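Putative phosphosugar isomerase (Clostridium difficile, PDB 3G68) probably isomerises or binds a phosphorylated sugar through its paired SIS domains, though its substrate is not established. Local coordinates at residues Y191-S194 / K195-I198; Q51-P54 / Y55-L59; Y241-E244 / E245-G249; S20-D23 / S24-E28. All coordinates share one frame; numbering follows the deposited sequence.

Contact 1 of 4, residues Y191-S194 / K195-I198; sequences YKLS and KQWI. With EDO (1,2-ethanediol), chain E.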
# COMPACT_ATOMS: atom_id res chain seq x y z
N TYR B 191 0.02 -4.23 -39.71
CA TYR B 191 0.35 -3.08 -40.55
C TYR B 191 1.80 -2.60 -40.30
O TYR B 191 2.59 -2.40 -41.25
CB TYR B 191 -0.66 -1.96 -40.28
CG TYR B 191 -0.55 -0.76 -41.17
CD1 TYR B 191 0.41 0.20 -40.95
CD2 TYR B 191 -1.45 -0.56 -42.22
CE1 TYR B 191 0.50 1.31 -41.75
CE2 TYR B 191 -1.37 0.55 -43.04
CZ TYR B 191 -0.38 1.46 -42.80
OH TYR B 191 -0.22 2.57 -43.58
N LYS B 192 2.16 -2.44 -39.03
CA LYS B 192 3.51 -2.02 -38.66
C LYS B 192 4.58 -2.99 -39.16
O LYS B 192 5.57 -2.57 -39.73
CB LYS B 192 3.61 -1.90 -37.15
CG LYS B 192 2.87 -0.70 -36.57
CD LYS B 192 2.88 -0.84 -35.02
CE LYS B 192 2.27 0.33 -34.31
NZ LYS B 192 2.26 0.09 -32.83
N LEU B 193 4.36 -4.29 -38.97
CA LEU B 193 5.34 -5.28 -39.46
C LEU B 193 5.38 -5.28 -41.00
O LEU B 193 6.45 -5.38 -41.61
CB LEU B 193 5.02 -6.64 -38.92
CG LEU B 193 5.23 -6.84 -37.42
CD1 LEU B 193 4.50 -8.09 -36.97
CD2 LEU B 193 6.74 -6.90 -37.13
N SER B 194 4.22 -5.15 -41.62
CA SER B 194 4.15 -5.03 -43.09
C SER B 194 5.00 -3.88 -43.63
O SER B 194 5.75 -4.06 -44.59
CB SER B 194 2.70 -4.89 -43.54
OG SER B 194 1.94 -6.02 -43.18
N LYS B 195 4.89 -2.71 -43.00
CA LYS B 195 5.63 -1.53 -43.41
C LYS B 195 7.15 -1.75 -43.36
O LYS B 195 7.86 -1.32 -44.26
CB LYS B 195 5.20 -0.34 -42.54
CG LYS B 195 5.76 0.99 -42.96
CD LYS B 195 5.06 2.12 -42.19
CE LYS B 195 5.58 3.48 -42.62
NZ LYS B 195 5.13 4.61 -41.71
N GLN B 196 7.64 -2.47 -42.35
CA GLN B 196 9.05 -2.79 -42.21
C GLN B 196 9.50 -3.77 -43.30
O GLN B 196 10.54 -3.60 -43.92
CB GLN B 196 9.32 -3.39 -40.82
CG GLN B 196 9.09 -2.45 -39.65
CD GLN B 196 9.14 -3.16 -38.29
OE1 GLN B 196 9.86 -4.17 -38.11
NE2 GLN B 196 8.37 -2.65 -37.32
N TRP B 197 8.70 -4.79 -43.54
CA TRP B 197 8.96 -5.77 -44.61
C TRP B 197 9.03 -5.14 -46.02
O TRP B 197 9.92 -5.48 -46.81
CB TRP B 197 7.95 -6.91 -44.50
CG TRP B 197 7.77 -7.85 -45.66
CD1 TRP B 197 8.55 -8.95 -45.99
CD2 TRP B 197 6.69 -7.84 -46.58
NE1 TRP B 197 8.01 -9.59 -47.09
CE2 TRP B 197 6.87 -8.93 -47.46
CE3 TRP B 197 5.60 -6.97 -46.78
CZ2 TRP B 197 5.98 -9.20 -48.50
CZ3 TRP B 197 4.72 -7.23 -47.81
CH2 TRP B 197 4.93 -8.34 -48.67
N ILE B 198 8.10 -4.22 -46.31
CA ILE B 198 8.10 -3.50 -47.58
C ILE B 198 9.40 -2.70 -47.77
O ILE B 198 10.01 -2.76 -48.83
CB ILE B 198 6.89 -2.58 -47.70
CG1 ILE B 198 5.61 -3.39 -47.85
CG2 ILE B 198 7.02 -1.67 -48.92
CD1 ILE B 198 4.28 -2.60 -47.65
C1 EDO E . 0.87 3.01 -31.37
O1 EDO E . 2.14 2.38 -31.15
C2 EDO E . -0.19 2.11 -30.76
O2 EDO E . -0.41 0.92 -31.53
O HOH W 1 6.55 -0.11 -38.74
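Ser194 O receives Ile198 N at 2.9 Å. Two side chains close in on the same oxygen: Ile198 CG1 approaches Ser194 O to 3.3 Å, and the Trp197 ring brings its CE3 edge to it in the plane of the indole. Trp197 holds that edge there because its CG lies anti to the backbone N (chi1 164°). This is the tight flank of helix 187-200. Ser194 OG bonds back to Val190 O, a serine side chain returned to its own helix, and Trp197 NE1 donates to Lys297 O, while Tyr191, Ser194, Trp197 and Ile198 lie against helix 316-324. The amphipathic helix thus covers one side of the second SIS-like half of the chain, whose strand 299-300 packs on Trp197 through Leu299. The other flank is looser. Gln196 N reaches Lys192 O only weakly, at 3.3 Å, and a water donates to that carbonyl at 2.8 Å while accepting a long, weak bond from Gln196 NE2. Lys192, extended from CG to its ammonium, leaves the helix for a 1,2-ethanediol, probably from the crystallisation liquor, donating from NZ to O1 at 2.8 Å and from NZ to O2 at 3.1 Å. Asp6 and Thr3 of the second subunit bond to the same diol.

Contact 2 of 4, residues Q51-P54 / Y55-L59; sequences QVQP and YLQNL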
# COMPACT_ATOMS: atom_id res chain seq x y z
N GLN B 51 -15.08 -14.70 -50.20
CA GLN B 51 -14.35 -14.90 -48.97
C GLN B 51 -15.20 -15.38 -47.81
O GLN B 51 -14.77 -16.28 -47.10
CB GLN B 51 -13.60 -13.62 -48.55
CG GLN B 51 -12.79 -13.76 -47.26
CD GLN B 51 -11.77 -14.86 -47.33
OE1 GLN B 51 -11.08 -15.04 -48.36
NE2 GLN B 51 -11.65 -15.61 -46.24
N VAL B 52 -16.38 -14.78 -47.63
CA VAL B 52 -17.24 -15.06 -46.47
C VAL B 52 -18.23 -16.21 -46.68
O VAL B 52 -18.66 -16.84 -45.71
CB VAL B 52 -17.97 -13.77 -46.03
CG1 VAL B 52 -18.85 -14.00 -44.83
CG2 VAL B 52 -16.90 -12.69 -45.74
N GLN B 53 -18.56 -16.53 -47.93
CA GLN B 53 -19.47 -17.64 -48.19
C GLN B 53 -19.15 -18.92 -47.41
O GLN B 53 -20.08 -19.53 -46.86
CB GLN B 53 -19.65 -17.90 -49.70
CG GLN B 53 -20.62 -19.04 -50.02
CD GLN B 53 -19.99 -20.43 -49.92
OE1 GLN B 53 -18.79 -20.59 -50.12
NE2 GLN B 53 -20.81 -21.44 -49.64
N PRO B 54 -17.88 -19.36 -47.37
CA PRO B 54 -17.63 -20.57 -46.59
C PRO B 54 -18.05 -20.43 -45.13
O PRO B 54 -18.71 -21.31 -44.58
CB PRO B 54 -16.12 -20.79 -46.72
CG PRO B 54 -15.75 -20.13 -48.01
CD PRO B 54 -16.64 -18.89 -48.03
N TYR B 55 -17.68 -19.32 -44.50
CA TYR B 55 -18.05 -19.08 -43.10
C TYR B 55 -19.53 -19.20 -42.92
O TYR B 55 -20.00 -19.87 -41.99
CB TYR B 55 -17.61 -17.67 -42.69
CG TYR B 55 -18.04 -17.19 -41.31
CD1 TYR B 55 -17.37 -17.60 -40.17
CD2 TYR B 55 -19.07 -16.26 -41.17
CE1 TYR B 55 -17.76 -17.15 -38.92
CE2 TYR B 55 -19.44 -15.79 -39.91
CZ TYR B 55 -18.77 -16.22 -38.80
OH TYR B 55 -19.11 -15.75 -37.54
N LEU B 56 -20.27 -18.57 -43.83
CA LEU B 56 -21.70 -18.55 -43.75
C LEU B 56 -22.32 -19.92 -43.97
O LEU B 56 -23.27 -20.28 -43.26
CB LEU B 56 -22.26 -17.55 -44.74
CG LEU B 56 -22.02 -16.10 -44.36
CD1 LEU B 56 -22.55 -15.21 -45.50
CD2 LEU B 56 -22.67 -15.79 -43.02
N GLN B 57 -21.77 -20.66 -44.93
CA GLN B 57 -22.24 -22.01 -45.21
C GLN B 57 -22.04 -22.90 -43.96
O GLN B 57 -22.88 -23.74 -43.66
CB GLN B 57 -21.50 -22.59 -46.42
CG GLN B 57 -22.04 -23.95 -46.93
CD GLN B 57 -23.46 -23.92 -47.52
OE1 GLN B 57 -24.02 -22.86 -47.81
NE2 GLN B 57 -24.01 -25.09 -47.74
N ASN B 58 -20.92 -22.72 -43.27
CA ASN B 58 -20.64 -23.43 -42.04
C ASN B 58 -21.59 -23.00 -40.90
O ASN B 58 -22.12 -23.85 -40.19
CB ASN B 58 -19.20 -23.19 -41.63
CG ASN B 58 -18.81 -23.94 -40.39
OD1 ASN B 58 -18.82 -23.37 -39.29
ND2 ASN B 58 -18.48 -25.21 -40.54
N LEU B 59 -21.86 -21.70 -40.77
CA LEU B 59 -22.70 -21.18 -39.68
C LEU B 59 -24.19 -21.48 -39.82
O LEU B 59 -24.82 -21.96 -38.87
CB LEU B 59 -22.51 -19.65 -39.58
CG LEU B 59 -23.17 -18.87 -38.44
CD1 LEU B 59 -22.77 -19.41 -37.08
CD2 LEU B 59 -22.83 -17.40 -38.56
O HOH W 2 -14.89 -17.60 -44.77
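Gln53 O takes the shortest direct bond here, from Gln57 N at 2.8 Å, and Gln57 CB also rests against this oxygen. The side chains of these two glutamines run alongside each other and point the same way, with their amide planes 34° apart. Gln53 NE2 meets the aliphatic part of its neighbour, lying 3.5 Å from Gln57 CB, instead of pairing amide to amide. Both chains bend at chi2 (-81° in Gln53, 66° in Gln57), and their polar ends are used on one residue of the next strand: Gln53 NE2 donates to Val64 O, and Gln57 OE1 accepts from Val64 N. On another side of the helix the contact is apolar. Val52 CG1 sits 3.8 Å from Leu56 CG, the two side chains crossing obliquely, and more distantly approaches Tyr55 CD2. The buried Tyr55 ring packs on Met155 and Leu159 of helix 145-165 and meets Tyr308 and Tyr309, its OH bonded to Tyr309 OH. Pro54 has no N-H to give to the preceding turn, and the helix is kinked there. Nearby, a water donates to Gln51 O at 2.7 Å and accepts from Tyr55 N at 3.3 Å, taking the place of a direct bond between two atoms too far apart to make one. Beyond the kink regular bonding continues, with Asn58 N to Pro54 O at 2.9 Å. Helix 43-59 is the crossover of a beta-alpha-beta unit between parallel strands 36-40 and 63-67 of the SIS domain, and the two glutamines bond it to the backbone of Val64 on the second strand.

Contact 3 of 4, residues Y241-E244 / E245-G249; sequences YEFE and EFIHG
Glu242 and Glu245 form a capping box where strand 238-242 passes into helix 243-250, each side chain bonding to the other's backbone N-H. Their side chains cross at a slant with carboxylate planes only 17° apart. Glu245 N gives its hydrogen to Glu242 OE1 at 3.0 Å, on the syn side but tilted out of the carboxylate plane. In the reverse direction, Glu242 N donates to Glu245 OE2 at 3.0 Å, from above the Glu245 carboxylate plane. Glu245 can fold back this way because its CG stands between its own backbone N and carbonyl carbon (chi1 66°). Glu242 OE2 adds a bond from Glu244 N, so the cap serves two amides of the first turn, and the helix start would probably steady the Glu242 carboxylate.

Tyr241 comes just before the cap. Its side chain crosses that of Glu245 at about a right angle, Tyr241 CD2 coming within 3.6 Å of Glu245 OE1 at the ring edge. Phe246 turns its edge to the Tyr241 face in a T-shaped stack, centroids 5.9 Å apart and planes at 78°. Phe243, the first residue of the helix, meets Ile247 CD1 through its CE1 at 3.8 Å, and both pack on Met274 of helix 271-279. The Glu244 carboxylate, bent at chi2, lies along the next turn, with OE2 near His248 NE2, and OE1 makes a salt bridge to Arg270. Further along, the helix widens into a pi-type turn, and His248 centres an inverse gamma turn. There the His248 ring presents its edge to a backbone oxygen, CD2 lying 3.3 Å from Glu244 O in the ring plane.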
# COMPACT_ATOMS: atom_id res chain seq x y z
N TYR B 241 -4.25 -17.29 -57.14
CA TYR B 241 -4.58 -18.71 -57.31
C TYR B 241 -4.65 -19.42 -55.98
O TYR B 241 -3.88 -19.12 -55.06
CB TYR B 241 -3.44 -19.43 -58.06
CG TYR B 241 -3.12 -18.85 -59.41
CD1 TYR B 241 -2.23 -17.79 -59.54
CD2 TYR B 241 -3.72 -19.33 -60.55
CE1 TYR B 241 -1.92 -17.24 -60.76
CE2 TYR B 241 -3.43 -18.76 -61.82
CZ TYR B 241 -2.52 -17.71 -61.90
OH TYR B 241 -2.22 -17.15 -63.10
N GLU B 242 -5.57 -20.39 -55.87
CA GLU B 242 -5.55 -21.31 -54.71
C GLU B 242 -4.35 -22.27 -54.97
O GLU B 242 -3.96 -22.51 -56.13
CB GLU B 242 -6.92 -21.99 -54.53
CG GLU B 242 -7.02 -23.07 -53.40
CD GLU B 242 -6.50 -24.43 -53.81
OE1 GLU B 242 -6.56 -24.74 -55.01
OE2 GLU B 242 -5.99 -25.18 -52.96
N PHE B 243 -3.77 -22.82 -53.91
CA PHE B 243 -2.57 -23.67 -53.96
C PHE B 243 -2.64 -24.84 -54.94
O PHE B 243 -1.77 -25.01 -55.80
CB PHE B 243 -2.26 -24.20 -52.54
CG PHE B 243 -0.92 -24.81 -52.39
CD1 PHE B 243 -0.73 -26.16 -52.65
CD2 PHE B 243 0.16 -24.06 -51.96
CE1 PHE B 243 0.54 -26.74 -52.52
CE2 PHE B 243 1.42 -24.65 -51.81
CZ PHE B 243 1.60 -25.99 -52.10
N GLU B 244 -3.68 -25.65 -54.78
CA GLU B 244 -3.90 -26.79 -55.68
C GLU B 244 -4.05 -26.40 -57.14
O GLU B 244 -3.45 -27.05 -58.00
CB GLU B 244 -5.07 -27.66 -55.26
CG GLU B 244 -4.67 -28.89 -54.49
CD GLU B 244 -3.94 -29.89 -55.34
OE1 GLU B 244 -3.06 -30.56 -54.78
OE2 GLU B 244 -4.20 -30.00 -56.55
N GLU B 245 -4.84 -25.36 -57.43
CA GLU B 245 -5.04 -24.94 -58.81
C GLU B 245 -3.75 -24.43 -59.45
O GLU B 245 -3.53 -24.66 -60.64
CB GLU B 245 -6.18 -23.92 -58.99
CG GLU B 245 -5.96 -22.56 -58.37
CD GLU B 245 -6.76 -21.43 -59.00
OE1 GLU B 245 -6.74 -21.30 -60.25
OE2 GLU B 245 -7.34 -20.64 -58.22
N PHE B 246 -2.88 -23.80 -58.66
CA PHE B 246 -1.59 -23.36 -59.19
C PHE B 246 -0.79 -24.58 -59.70
O PHE B 246 -0.12 -24.51 -60.71
CB PHE B 246 -0.80 -22.61 -58.13
CG PHE B 246 0.52 -22.11 -58.61
CD1 PHE B 246 1.66 -22.90 -58.53
CD2 PHE B 246 0.63 -20.82 -59.13
CE1 PHE B 246 2.87 -22.43 -58.96
CE2 PHE B 246 1.84 -20.32 -59.58
CZ PHE B 246 2.98 -21.11 -59.48
N ILE B 247 -0.89 -25.68 -58.99
CA ILE B 247 -0.19 -26.91 -59.39
C ILE B 247 -0.71 -27.42 -60.74
O ILE B 247 0.05 -27.98 -61.51
CB ILE B 247 -0.33 -28.03 -58.29
CG1 ILE B 247 0.28 -27.56 -56.98
CG2 ILE B 247 0.36 -29.33 -58.72
CD1 ILE B 247 0.02 -28.49 -55.80
N HIS B 248 -1.98 -27.19 -61.03
CA HIS B 248 -2.56 -27.61 -62.30
C HIS B 248 -2.22 -26.67 -63.47
O HIS B 248 -3.11 -26.03 -64.05
CB HIS B 248 -4.07 -27.82 -62.14
CG HIS B 248 -4.41 -29.09 -61.42
ND1 HIS B 248 -4.77 -30.24 -62.09
CD2 HIS B 248 -4.43 -29.40 -60.11
CE1 HIS B 248 -5.01 -31.20 -61.21
NE2 HIS B 248 -4.81 -30.71 -60.00
N GLY B 249 -0.92 -26.56 -63.75
CA GLY B 249 -0.39 -25.92 -64.94
C GLY B 249 0.20 -24.54 -64.86
O GLY B 249 0.90 -24.13 -65.79
O HOH W 3 -4.36 -33.07 -57.91

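Contact 4 of 4, residues S20-D23 / S24-E28; sequences SNAD and SLFNE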
# COMPACT_ATOMS: atom_id res chain seq x y z
N SER B 20 -20.92 -2.83 -32.85
CA SER B 20 -21.83 -2.25 -31.86
C SER B 20 -23.21 -1.88 -32.41
O SER B 20 -24.16 -1.82 -31.64
CB SER B 20 -21.22 -1.02 -31.20
OG SER B 20 -20.03 -1.38 -30.53
N ASN B 21 -23.33 -1.62 -33.71
CA ASN B 21 -24.60 -1.25 -34.35
C ASN B 21 -25.33 -2.43 -34.95
O ASN B 21 -26.41 -2.25 -35.54
CB ASN B 21 -24.33 -0.26 -35.48
CG ASN B 21 -25.60 0.39 -36.02
OD1 ASN B 21 -26.43 0.91 -35.26
ND2 ASN B 21 -25.76 0.38 -37.35
N ALA B 22 -24.80 -3.64 -34.79
CA ALA B 22 -25.36 -4.84 -35.45
C ALA B 22 -26.75 -5.21 -34.99
O ALA B 22 -27.59 -5.62 -35.80
CB ALA B 22 -24.45 -6.04 -35.29
N ASP B 23 -27.01 -5.13 -33.69
CA ASP B 23 -28.36 -5.44 -33.18
C ASP B 23 -29.42 -4.54 -33.81
O ASP B 23 -30.52 -4.99 -34.09
CB ASP B 23 -28.43 -5.34 -31.64
CG ASP B 23 -27.75 -6.49 -30.93
OD1 ASP B 23 -27.38 -7.48 -31.59
OD2 ASP B 23 -27.59 -6.40 -29.69
N SER B 24 -29.09 -3.27 -34.04
CA SER B 24 -30.01 -2.33 -34.68
C SER B 24 -30.13 -2.60 -36.17
O SER B 24 -31.24 -2.77 -36.69
CB SER B 24 -29.59 -0.87 -34.43
OG SER B 24 -30.37 0.06 -35.18
N LEU B 25 -28.99 -2.69 -36.86
CA LEU B 25 -28.97 -2.84 -38.30
C LEU B 25 -29.67 -4.11 -38.83
O LEU B 25 -30.41 -4.04 -39.79
CB LEU B 25 -27.54 -2.76 -38.84
CG LEU B 25 -27.44 -2.71 -40.37
CD1 LEU B 25 -28.08 -1.44 -40.88
CD2 LEU B 25 -25.98 -2.80 -40.80
N PHE B 26 -29.45 -5.24 -38.16
CA PHE B 26 -29.98 -6.53 -38.61
C PHE B 26 -31.27 -6.99 -37.90
O PHE B 26 -31.71 -8.13 -38.08
CB PHE B 26 -28.89 -7.58 -38.40
CG PHE B 26 -27.66 -7.31 -39.23
CD1 PHE B 26 -27.69 -7.50 -40.61
CD2 PHE B 26 -26.49 -6.83 -38.64
CE1 PHE B 26 -26.56 -7.23 -41.40
CE2 PHE B 26 -25.35 -6.57 -39.44
CZ PHE B 26 -25.40 -6.79 -40.81
N ASN B 27 -31.88 -6.09 -37.13
CA ASN B 27 -33.03 -6.49 -36.34
C ASN B 27 -34.23 -7.00 -37.14
O ASN B 27 -34.93 -7.89 -36.66
CB ASN B 27 -33.53 -5.35 -35.47
CG ASN B 27 -34.47 -5.85 -34.38
OD1 ASN B 27 -34.10 -6.69 -33.55
ND2 ASN B 27 -35.69 -5.38 -34.40
N GLU B 28 -34.45 -6.45 -38.33
CA GLU B 28 -35.59 -6.81 -39.18
C GLU B 28 -35.25 -8.00 -40.07
O GLU B 28 -35.99 -8.97 -40.12
CB GLU B 28 -36.03 -5.61 -40.05
CG GLU B 28 -37.36 -5.80 -40.81
CD GLU B 28 -37.58 -4.80 -41.94
OE1 GLU B 28 -36.59 -4.19 -42.40
OE2 GLU B 28 -38.73 -4.67 -42.42
O HOH W 4 -27.10 -2.14 -32.13
O HOH W 5 -28.86 2.06 -35.50
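With CG anti to the carbonyl carbon (chi1 -62°), Phe26 lays its ring beside the preceding turn, where CD2 comes within 4.0 Å of Ala22 CB and 3.3 Å of Ala22 O. Asn21 has its CG anti to the backbone N instead (chi1 -169°), which carries its amide along the turn toward Ser24 and across Leu25 at about a right angle, ND2 lying 3.9 Å from Leu25 CB. Beneath these side chains Leu25 N bonds to Asn21 O at 2.9 Å, and Phe26 N to Ala22 O at 3.0 Å. Two waters lie on the side of the exposed Ser24: one donates to Ser20 O and accepts from Ser24 N, each at 3.0 Å, in the place of a direct bond between residues four apart, and the other links Asn21 OD1, to which it donates, with Ser24 OG. Ala22 leans on Gln160 of helix 145-165, and Asp23 OD1 joins the same helix through Gln160 and a salt bridge to Arg163. This is a single short helical turn, 22-25, set directly after the long helix 4-20; Phe26, just past it, packs on Leu156, Leu157 and Gln160 of helix 145-165, in the helical layer of the SIS fold.

All four are partly buried, local contacts in or at the ends of helices, but they occupy different places. Contact 2 lies nearest the chain centre, about 13 Å from it, on a crossover helix whose glutamine side chains bond to a strand; the centres of the others lie 20 to 22 Å out. Contacts 3 and 4 are on opposite sides of that centre, their own centres 40 Å apart. Contact 3 is dominated by carboxylates and aromatic rings at a helix start, contact 4 by water and a helix end. Contacts 2 and 4 both reach helix 145-165. In contact 1 a lysine and a bound diol reach the second subunit, whereas contacts 2 and 3 touch no other chain of the assembly.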